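Local coordinates for protein serpin-12 (Manduca sexta, PDB 6CJ7) that controls the prophenoloxidase activation system in larval hemolymph, probably by inhibiting a serine protease of that cascade as a serpin, at residues Ile92-Phe100 with Ile138-Asn147; Asn230-Lys241 with Ala355-Asn366. All blocks are in the same frame, centred on the assembly; numbering follows the deposited sequence.

Interaction 1: residues Ile92-Phe100 with Ile138-Asn147; sequences ILKTANNVF and INSWIASKTN
Trp141 and Phe100 meet edge to face, the rim of Phe100 directed at the six-membered ring of the indole, with planes 81° apart and ring centroids separated by 5.9 Å. Each ring is itself sandwiched. Over the centre of Phe100, almost on the ring normal, lies Ile138 CG1, 3.7 Å above the plane, while CG of Asn98 lies toward the rim of the opposite face. Trp141 carries Asn98 ND2 3.4 Å above one face and the aliphatic CG of Lys145 on the other. The amide of Asn98 is steeply inclined to the indole, and its OD1 is hydrogen-bonded to Thr124. Trp141 reaches from the helix to the strand because chi1 of 177° sets its CG opposite the backbone N, and its CZ3 comes to 3.8 Å from Ala96 CB. That methyl also meets Lys145 CB at 3.7 Å. Bends at chi2 and chi3 turn Lys145 across the strand, bringing its CE to 3.4 Å from Thr95 O, and a water joins this carbonyl to NZ. Farther along, Lys94 crosses Asn147 at about a right angle, its CE 3.4 Å from Asn147 ND2. In serpin terms this is helix F packed over strand 2 of sheet A, running roughly antiparallel to it. Cohesion comes from aromatic and aliphatic surfaces with a water bridge, not from direct hydrogen bonds between the segments, which is consistent with a helix thought to shift when the reactive loop enters this sheet.

Interaction 2: residues Asn230-Lys241 with Ala355-Asn366; sequences NEYSLIVVLPLK and ANKPFLAILWDN
Strands 232-239 and 359-365 run antiparallel, their axes 4.6 Å apart at an angle of 160°, and three hydrogen-bonded pairs (Ser233 with Trp364, Ile235 with Ile362, Val237 with Leu360) each exchange two backbone bonds. On the face of those pairs, Ile235 CD1 reaches diagonally to Trp364 CB at 3.7 Å, and helices 245-251 and 254-260 cover the side chains. On the other face Val236 CG1 touches Phe359 CD2 at 3.7 Å, and Tyr232 stands beside Asp365, with Arg87 making a salt bridge to the carboxylate and a cation-pi contact with the ring. Asn366 clasps one end with both halves of its amide. ND2 donates to Asn230 O at 2.9 Å in a nearly straight bond (169°) that meets this carbonyl from above its plane, while OD1 accepts from Ser233 OG at 2.9 Å within the plane of its own carbonyl. Replacing Asn366 by an alanine would probably leave the Ser233 hydroxyl and Asn230 O without these mates and let the turn before Tyr232 move more freely. At the far end Leu238 CD1 lies 3.9 Å from Lys357 CG, and the extended lysine carries NZ onward to Pro239 O at 2.8 Å. An apolar centre of serpin sheet B, where strands 3 and 4 pair, is thus fastened at both ends by side-chain bonds to backbone carbonyls.

In the fold
From the N terminus, strand 92-102 comes first, and after 37 intervening residues, which include strand 123-126 and the start of helix 131-145, the rest of that helix packs over it, closing interaction 1. The chain then lays down strand 165-174 beside 92-102 before interaction 2 opens at 230-241. Its closure takes a much longer excursion of 113 residues, which holds strand 317-326 and the unmodelled 332-346, where serpins carry the reactive loop. The two contacts follow in series, neither nested nor crossed, with centres about 26 Å apart on opposite sides of the chain's centre. One attaches a helix to sheet A; the other builds sheet B. They meet where Leu93 CD2 packs 3.5 Å from Tyr232 OH.

Interaction 1: residues Ile92-Phe100 with Ile138-Asn147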
loop_
_atom_site.group_PDB
_atom_site.type_symbol
_atom_site.label_atom_id
_atom_site.label_comp_id
_atom_site.label_asym_id
_atom_site.label_seq_id
_atom_site.Cartn_x
_atom_site.Cartn_y
_atom_site.Cartn_z
ATOM N N ILE A 92 8.142 12.156 -2.831
ATOM C CA ILE A 92 7.518 12.293 -1.520
ATOM C C ILE A 92 6.863 10.967 -1.153
ATOM O O ILE A 92 5.854 10.577 -1.745
ATOM C CB ILE A 92 6.500 13.438 -1.498
ATOM C CG1 ILE A 92 7.190 14.764 -1.815
ATOM C CG2 ILE A 92 5.795 13.487 -0.136
ATOM C CD1 ILE A 92 6.256 15.943 -1.841
ATOM N N LEU A 93 7.425 10.272 -0.166
ATOM C CA LEU A 93 6.794 9.097 0.420
ATOM C C LEU A 93 6.605 9.387 1.899
ATOM O O LEU A 93 7.589 9.599 2.618
ATOM C CB LEU A 93 7.631 7.833 0.202
ATOM C CG LEU A 93 7.134 6.538 0.856
ATOM C CD1 LEU A 93 5.839 6.069 0.197
ATOM C CD2 LEU A 93 8.196 5.449 0.759
ATOM N N LYS A 94 5.345 9.423 2.343
ATOM C CA LYS A 94 5.007 9.745 3.722
ATOM C C LYS A 94 4.266 8.565 4.324
ATOM O O LYS A 94 3.264 8.109 3.766
ATOM C CB LYS A 94 4.147 11.009 3.819
ATOM C CG LYS A 94 4.820 12.288 3.370
ATOM C CD LYS A 94 5.916 12.688 4.334
ATOM C CE LYS A 94 6.489 14.050 3.992
ATOM N NZ LYS A 94 7.494 14.477 5.009
ATOM N N THR A 95 4.764 8.062 5.450
ATOM C CA THR A 95 4.113 6.951 6.124
ATOM C C THR A 95 3.674 7.396 7.509
ATOM O O THR A 95 4.314 8.244 8.143
ATOM C CB THR A 95 5.022 5.725 6.233
ATOM O OG1 THR A 95 6.227 6.084 6.920
ATOM C CG2 THR A 95 5.364 5.186 4.851
ATOM N N ALA A 96 2.555 6.843 7.962
ATOM C CA ALA A 96 2.083 7.066 9.325
ATOM C C ALA A 96 1.669 5.721 9.906
ATOM O O ALA A 96 0.632 5.166 9.525
ATOM C CB ALA A 96 0.923 8.059 9.365
ATOM N N ASN A 97 2.484 5.201 10.824
ATOM C CA ASN A 97 2.228 3.927 11.488
ATOM C C ASN A 97 2.104 4.179 12.984
ATOM O O ASN A 97 2.942 4.869 13.566
ATOM C CB ASN A 97 3.360 2.919 11.214
ATOM C CG ASN A 97 3.699 2.804 9.732
ATOM O OD1 ASN A 97 2.855 2.403 8.931
ATOM N ND2 ASN A 97 4.942 3.139 9.373
ATOM N N ASN A 98 1.057 3.636 13.608
ATOM C CA ASN A 98 0.949 3.810 15.055
ATOM C C ASN A 98 0.022 2.751 15.633
ATOM O O ASN A 98 -0.839 2.195 14.946
ATOM C CB ASN A 98 0.430 5.215 15.415
ATOM C CG ASN A 98 1.062 5.787 16.682
ATOM O OD1 ASN A 98 1.309 5.074 17.663
ATOM N ND2 ASN A 98 1.306 7.096 16.679
ATOM N N VAL A 99 0.204 2.493 16.923
ATOM C CA VAL A 99 -0.677 1.624 17.701
ATOM C C VAL A 99 -1.210 2.476 18.844
ATOM O O VAL A 99 -0.445 2.891 19.724
ATOM C CB VAL A 99 0.055 0.386 18.240
ATOM C CG1 VAL A 99 -0.920 -0.529 18.995
ATOM C CG2 VAL A 99 0.751 -0.376 17.130
ATOM N N PHE A 100 -2.512 2.746 18.834
ATOM C CA PHE A 100 -3.142 3.568 19.856
ATOM C C PHE A 100 -3.764 2.635 20.884
ATOM O O PHE A 100 -4.781 1.990 20.614
ATOM C CB PHE A 100 -4.167 4.511 19.231
ATOM C CG PHE A 100 -3.547 5.537 18.317
ATOM C CD1 PHE A 100 -3.541 5.353 16.940
ATOM C CD2 PHE A 100 -2.955 6.678 18.844
ATOM C CE1 PHE A 100 -2.957 6.296 16.091
ATOM C CE2 PHE A 100 -2.365 7.624 18.006
ATOM C CZ PHE A 100 -2.369 7.431 16.629
ATOM N N ILE A 138 -6.353 11.328 16.659
ATOM C CA ILE A 138 -5.675 10.349 15.812
ATOM C C ILE A 138 -5.615 10.851 14.374
ATOM O O ILE A 138 -4.564 10.797 13.727
ATOM C CB ILE A 138 -6.371 8.982 15.903
ATOM C CG1 ILE A 138 -6.123 8.363 17.292
ATOM C CG2 ILE A 138 -5.861 8.058 14.800
ATOM C CD1 ILE A 138 -7.039 7.185 17.606
ATOM N N ASN A 139 -6.737 11.367 13.866
ATOM C CA ASN A 139 -6.763 11.854 12.489
ATOM C C ASN A 139 -5.816 13.030 12.299
ATOM O O ASN A 139 -5.164 13.142 11.255
ATOM C CB ASN A 139 -8.185 12.251 12.087
ATOM C CG ASN A 139 -9.082 11.051 11.820
ATOM O OD1 ASN A 139 -8.616 9.992 11.413
ATOM N ND2 ASN A 139 -10.379 11.226 12.035
ATOM N N SER A 140 -5.748 13.936 13.280
ATOM C CA SER A 140 -4.833 15.070 13.170
ATOM C C SER A 140 -3.383 14.605 13.128
ATOM O O SER A 140 -2.569 15.156 12.376
ATOM C CB SER A 140 -5.045 16.042 14.330
ATOM O OG SER A 140 -6.207 16.821 14.133
ATOM N N TRP A 141 -3.040 13.594 13.930
ATOM C CA TRP A 141 -1.687 13.052 13.883
ATOM C C TRP A 141 -1.392 12.437 12.520
ATOM O O TRP A 141 -0.324 12.673 11.940
ATOM C CB TRP A 141 -1.476 12.023 14.994
ATOM C CG TRP A 141 -0.116 11.408 14.919
ATOM C CD1 TRP A 141 1.048 11.929 15.409
ATOM C CD2 TRP A 141 0.233 10.179 14.277
ATOM N NE1 TRP A 141 2.099 11.091 15.124
ATOM C CE2 TRP A 141 1.627 10.010 14.428
ATOM C CE3 TRP A 141 -0.496 9.201 13.592
ATOM C CZ2 TRP A 141 2.307 8.910 13.911
ATOM C CZ3 TRP A 141 0.182 8.100 13.087
ATOM C CH2 TRP A 141 1.569 7.968 13.247
ATOM N N ILE A 142 -2.331 11.644 11.989
ATOM C CA ILE A 142 -2.136 11.064 10.657
ATOM C C ILE A 142 -1.948 12.164 9.623
ATOM O O ILE A 142 -1.036 12.105 8.791
ATOM C CB ILE A 142 -3.312 10.151 10.269
ATOM C CG1 ILE A 142 -3.417 8.949 11.206
ATOM C CG2 ILE A 142 -3.176 9.691 8.808
ATOM C CD1 ILE A 142 -4.680 8.157 10.982
ATOM N N ALA A 143 -2.819 13.181 9.652
ATOM C CA ALA A 143 -2.695 14.273 8.693
ATOM C C ALA A 143 -1.345 14.970 8.813
ATOM O O ALA A 143 -0.745 15.355 7.800
ATOM C CB ALA A 143 -3.836 15.267 8.889
ATOM N N SER A 144 -0.840 15.126 10.044
ATOM C CA SER A 144 0.450 15.779 10.245
ATOM C C SER A 144 1.607 14.970 9.673
ATOM O O SER A 144 2.668 15.539 9.395
ATOM C CB SER A 144 0.686 16.037 11.737
ATOM O OG SER A 144 0.969 14.836 12.433
ATOM N N LYS A 145 1.426 13.666 9.485
ATOM C CA LYS A 145 2.472 12.785 8.988
ATOM C C LYS A 145 2.377 12.522 7.493
ATOM O O LYS A 145 3.270 11.866 6.949
ATOM C CB LYS A 145 2.421 11.437 9.720
ATOM C CG LYS A 145 2.781 11.493 11.203
ATOM C CD LYS A 145 4.279 11.383 11.402
ATOM C CE LYS A 145 4.775 10.013 10.975
ATOM N NZ LYS A 145 6.257 9.956 10.892
ATOM N N THR A 146 1.313 12.988 6.829
ATOM C CA THR A 146 1.031 12.632 5.441
ATOM C C THR A 146 0.787 13.866 4.579
ATOM O O THR A 146 0.030 13.807 3.603
ATOM C CB THR A 146 -0.174 11.694 5.352
ATOM O OG1 THR A 146 -1.324 12.343 5.920
ATOM C CG2 THR A 146 0.103 10.371 6.074
ATOM N N ASN A 147 1.407 14.995 4.927
ATOM C CA ASN A 147 1.235 16.244 4.179
ATOM C C ASN A 147 -0.245 16.614 4.051
ATOM O O ASN A 147 -0.697 17.126 3.025
ATOM C CB ASN A 147 1.898 16.152 2.798
ATOM C CG ASN A 147 3.417 16.283 2.857
ATOM O OD1 ASN A 147 4.082 16.379 1.813
ATOM N ND2 ASN A 147 3.972 16.293 4.064
HETATM O O HOH W 1 6.703 7.844 9.608
#

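Interaction 2: residues Asn230-Lys241 with Ala355-Asn366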
loop_
_atom_site.group_PDB
_atom_site.type_symbol
_atom_site.label_atom_id
_atom_site.label_comp_id
_atom_site.label_asym_id
_atom_site.label_seq_id
_atom_site.Cartn_x
_atom_site.Cartn_y
_atom_site.Cartn_z
ATOM N N ASN A 230 16.108 6.984 -9.679
ATOM C CA ASN A 230 15.658 5.595 -9.755
ATOM C C ASN A 230 15.379 5.008 -8.373
ATOM O O ASN A 230 15.584 3.820 -8.139
ATOM C CB ASN A 230 16.656 4.720 -10.516
ATOM C CG ASN A 230 16.000 3.469 -11.088
ATOM O OD1 ASN A 230 14.853 3.511 -11.537
ATOM N ND2 ASN A 230 16.714 2.352 -11.052
ATOM N N GLU A 231 14.881 5.840 -7.455
ATOM C CA GLU A 231 14.549 5.351 -6.118
ATOM C C GLU A 231 13.327 4.453 -6.157
ATOM O O GLU A 231 13.251 3.452 -5.429
ATOM C CB GLU A 231 14.300 6.532 -5.181
ATOM C CG GLU A 231 15.569 7.303 -4.877
ATOM C CD GLU A 231 15.313 8.603 -4.156
ATOM O OE1 GLU A 231 14.120 9.009 -4.067
ATOM O OE2 GLU A 231 16.306 9.221 -3.707
ATOM N N TYR A 232 12.366 4.803 -7.004
ATOM C CA TYR A 232 11.110 4.088 -7.151
ATOM C C TYR A 232 10.818 3.921 -8.633
ATOM O O TYR A 232 11.329 4.664 -9.473
ATOM C CB TYR A 232 9.922 4.832 -6.497
ATOM C CG TYR A 232 10.187 5.241 -5.066
ATOM C CD1 TYR A 232 9.920 4.371 -4.015
ATOM C CD2 TYR A 232 10.695 6.501 -4.771
ATOM C CE1 TYR A 232 10.181 4.747 -2.705
ATOM C CE2 TYR A 232 10.966 6.880 -3.475
ATOM C CZ TYR A 232 10.688 6.005 -2.442
ATOM O OH TYR A 232 10.949 6.388 -1.144
ATOM N N SER A 233 9.929 2.979 -8.940
ATOM C CA SER A 233 9.389 2.828 -10.285
ATOM C C SER A 233 7.882 2.699 -10.200
ATOM O O SER A 233 7.358 2.103 -9.263
ATOM C CB SER A 233 9.918 1.570 -10.988
ATOM O OG SER A 233 11.334 1.553 -11.039
ATOM N N LEU A 234 7.189 3.236 -11.201
ATOM C CA LEU A 234 5.799 2.873 -11.435
ATOM C C LEU A 234 5.795 1.800 -12.516
ATOM O O LEU A 234 6.223 2.047 -13.653
ATOM C CB LEU A 234 4.926 4.063 -11.839
ATOM C CG LEU A 234 3.423 3.758 -11.715
ATOM C CD1 LEU A 234 2.996 3.713 -10.244
ATOM C CD2 LEU A 234 2.616 4.784 -12.512
ATOM N N ILE A 235 5.354 0.604 -12.145
ATOM C CA ILE A 235 5.271 -0.518 -13.064
ATOM C C ILE A 235 3.818 -0.607 -13.494
ATOM O O ILE A 235 2.922 -0.779 -12.660
ATOM C CB ILE A 235 5.763 -1.813 -12.404
ATOM C CG1 ILE A 235 7.219 -1.631 -11.956
ATOM C CG2 ILE A 235 5.635 -2.993 -13.376
ATOM C CD1 ILE A 235 7.741 -2.757 -11.084
ATOM N N VAL A 236 3.567 -0.419 -14.783
ATOM C CA VAL A 236 2.211 -0.374 -15.318
ATOM C C VAL A 236 2.013 -1.599 -16.192
ATOM O O VAL A 236 2.837 -1.888 -17.071
ATOM C CB VAL A 236 1.955 0.921 -16.105
ATOM C CG1 VAL A 236 0.507 0.967 -16.594
ATOM C CG2 VAL A 236 2.291 2.132 -15.247
ATOM N N VAL A 237 0.929 -2.331 -15.939
ATOM C CA VAL A 237 0.692 -3.614 -16.579
ATOM C C VAL A 237 -0.688 -3.550 -17.210
ATOM O O VAL A 237 -1.681 -3.282 -16.520
ATOM C CB VAL A 237 0.799 -4.775 -15.574
ATOM C CG1 VAL A 237 0.833 -6.094 -16.310
ATOM C CG2 VAL A 237 2.050 -4.618 -14.708
ATOM N N LEU A 238 -0.745 -3.781 -18.518
ATOM C CA LEU A 238 -1.936 -3.531 -19.309
ATOM C C LEU A 238 -2.379 -4.833 -19.971
ATOM O O LEU A 238 -1.623 -5.392 -20.779
ATOM C CB LEU A 238 -1.637 -2.467 -20.357
ATOM C CG LEU A 238 -2.723 -1.971 -21.296
ATOM C CD1 LEU A 238 -3.824 -1.266 -20.546
ATOM C CD2 LEU A 238 -2.102 -1.036 -22.336
ATOM N N PRO A 239 -3.576 -5.351 -19.681
ATOM C CA PRO A 239 -4.004 -6.603 -20.303
ATOM C C PRO A 239 -4.133 -6.438 -21.803
ATOM O O PRO A 239 -4.512 -5.384 -22.311
ATOM C CB PRO A 239 -5.370 -6.877 -19.655
ATOM C CG PRO A 239 -5.469 -5.974 -18.509
ATOM C CD PRO A 239 -4.598 -4.778 -18.783
ATOM N N LEU A 240 -3.789 -7.501 -22.519
ATOM C CA LEU A 240 -4.060 -7.526 -23.940
ATOM C C LEU A 240 -5.558 -7.716 -24.180
ATOM O O LEU A 240 -6.325 -8.048 -23.272
ATOM C CB LEU A 240 -3.256 -8.635 -24.628
ATOM C CG LEU A 240 -1.759 -8.612 -24.309
ATOM C CD1 LEU A 240 -1.067 -9.835 -24.893
ATOM C CD2 LEU A 240 -1.118 -7.329 -24.811
ATOM N N LYS A 241 -5.971 -7.492 -25.437
ATOM C CA LYS A 241 -7.382 -7.593 -25.802
ATOM C C LYS A 241 -7.992 -8.918 -25.371
ATOM O O LYS A 241 -9.167 -8.967 -24.994
ATOM C CB LYS A 241 -7.529 -7.412 -27.313
ATOM C CG LYS A 241 -6.488 -8.182 -28.133
ATOM C CD LYS A 241 -6.915 -8.338 -29.590
ATOM C CE LYS A 241 -5.774 -8.845 -30.466
ATOM N NZ LYS A 241 -5.654 -10.325 -30.503
ATOM N N ALA A 355 -2.773 3.202 -22.207
ATOM C CA ALA A 355 -3.555 2.719 -21.070
ATOM C C ALA A 355 -4.919 3.408 -21.024
ATOM O O ALA A 355 -5.235 4.156 -20.098
ATOM C CB ALA A 355 -2.778 2.931 -19.776
ATOM N N ASN A 356 -5.720 3.148 -22.061
ATOM C CA ASN A 356 -7.049 3.730 -22.225
ATOM C C ASN A 356 -8.150 2.736 -21.873
ATOM O O ASN A 356 -9.277 2.834 -22.380
ATOM C CB ASN A 356 -7.230 4.267 -23.644
ATOM C CG ASN A 356 -7.153 3.180 -24.707
ATOM O OD1 ASN A 356 -6.913 2.010 -24.413
ATOM N ND2 ASN A 356 -7.364 3.570 -25.957
ATOM N N LYS A 357 -7.806 1.769 -21.038
ATOM C CA LYS A 357 -8.699 0.736 -20.542
ATOM C C LYS A 357 -8.129 0.307 -19.202
ATOM O O LYS A 357 -7.002 0.685 -18.857
ATOM C CB LYS A 357 -8.789 -0.442 -21.519
ATOM C CG LYS A 357 -7.487 -1.172 -21.742
ATOM C CD LYS A 357 -7.677 -2.295 -22.749
ATOM C CE LYS A 357 -6.363 -2.984 -23.061
ATOM N NZ LYS A 357 -6.577 -4.279 -23.769
ATOM N N PRO A 358 -8.887 -0.451 -18.406
ATOM C CA PRO A 358 -8.410 -0.790 -17.057
ATOM C C PRO A 358 -7.028 -1.448 -17.035
ATOM O O PRO A 358 -6.689 -2.275 -17.888
ATOM C CB PRO A 358 -9.497 -1.744 -16.540
ATOM C CG PRO A 358 -10.704 -1.248 -17.170
ATOM C CD PRO A 358 -10.304 -0.825 -18.584
ATOM N N PHE A 359 -6.239 -1.078 -16.029
ATOM C CA PHE A 359 -4.845 -1.496 -15.946
ATOM C C PHE A 359 -4.425 -1.575 -14.489
ATOM O O PHE A 359 -5.136 -1.114 -13.593
ATOM C CB PHE A 359 -3.916 -0.547 -16.728
ATOM C CG PHE A 359 -3.903 0.869 -16.202
ATOM C CD1 PHE A 359 -4.806 1.806 -16.691
ATOM C CD2 PHE A 359 -2.962 1.273 -15.274
ATOM C CE1 PHE A 359 -4.791 3.115 -16.229
ATOM C CE2 PHE A 359 -2.942 2.573 -14.796
ATOM C CZ PHE A 359 -3.854 3.498 -15.276
ATOM N N LEU A 360 -3.259 -2.180 -14.264
ATOM C CA LEU A 360 -2.666 -2.310 -12.940
ATOM C C LEU A 360 -1.465 -1.382 -12.838
ATOM O O LEU A 360 -0.666 -1.288 -13.775
ATOM C CB LEU A 360 -2.180 -3.733 -12.687
ATOM C CG LEU A 360 -3.180 -4.870 -12.638
ATOM C CD1 LEU A 360 -2.416 -6.120 -12.215
ATOM C CD2 LEU A 360 -4.304 -4.549 -11.643
ATOM N N ALA A 361 -1.325 -0.706 -11.703
ATOM C CA ALA A 361 -0.139 0.097 -11.445
ATOM C C ALA A 361 0.467 -0.336 -10.122
ATOM O O ALA A 361 -0.244 -0.496 -9.129
ATOM C CB ALA A 361 -0.472 1.595 -11.419
ATOM N N ILE A 362 1.787 -0.508 -10.103
ATOM C CA ILE A 362 2.497 -0.963 -8.916
ATOM C C ILE A 362 3.611 0.029 -8.655
ATOM O O ILE A 362 4.420 0.299 -9.546
ATOM C CB ILE A 362 3.061 -2.381 -9.095
ATOM C CG1 ILE A 362 1.915 -3.373 -9.310
ATOM C CG2 ILE A 362 3.898 -2.794 -7.871
ATOM C CD1 ILE A 362 2.364 -4.781 -9.610
ATOM N N LEU A 363 3.628 0.611 -7.460
ATOM C CA LEU A 363 4.744 1.450 -7.052
ATOM C C LEU A 363 5.787 0.557 -6.402
ATOM O O LEU A 363 5.501 -0.113 -5.403
ATOM C CB LEU A 363 4.290 2.555 -6.100
ATOM C CG LEU A 363 5.460 3.460 -5.685
ATOM C CD1 LEU A 363 5.877 4.368 -6.854
ATOM C CD2 LEU A 363 5.098 4.269 -4.437
ATOM N N TRP A 364 6.987 0.532 -6.982
ATOM C CA TRP A 364 8.028 -0.411 -6.611
ATOM C C TRP A 364 9.171 0.342 -5.947
ATOM O O TRP A 364 9.619 1.374 -6.464
ATOM C CB TRP A 364 8.518 -1.153 -7.862
ATOM C CG TRP A 364 9.389 -2.345 -7.609
ATOM C CD1 TRP A 364 10.760 -2.416 -7.709
ATOM C CD2 TRP A 364 8.946 -3.656 -7.261
ATOM N NE1 TRP A 364 11.187 -3.691 -7.422
ATOM C CE2 TRP A 364 10.091 -4.472 -7.143
ATOM C CE3 TRP A 364 7.684 -4.221 -7.024
ATOM C CZ2 TRP A 364 10.011 -5.826 -6.802
ATOM C CZ3 TRP A 364 7.614 -5.567 -6.688
ATOM C CH2 TRP A 364 8.758 -6.346 -6.581
ATOM N N ASP A 365 9.620 -0.159 -4.797
ATOM C CA ASP A 365 10.848 0.318 -4.166
ATOM C C ASP A 365 12.020 -0.407 -4.823
ATOM O O ASP A 365 12.161 -1.628 -4.688
ATOM C CB ASP A 365 10.784 0.089 -2.655
ATOM C CG ASP A 365 11.938 0.755 -1.909
ATOM O OD1 ASP A 365 13.120 0.578 -2.313
ATOM O OD2 ASP A 365 11.673 1.474 -0.919
ATOM N N ASN A 366 12.820 0.329 -5.611
ATOM C CA ASN A 366 13.875 -0.286 -6.412
ATOM C C ASN A 366 15.056 -0.761 -5.582
ATOM O O ASN A 366 15.886 -1.536 -6.083
ATOM C CB ASN A 366 14.380 0.703 -7.456
ATOM C CG ASN A 366 13.351 0.996 -8.511
ATOM O OD1 ASN A 366 12.484 0.166 -8.775
ATOM N ND2 ASN A 366 13.436 2.169 -9.127
#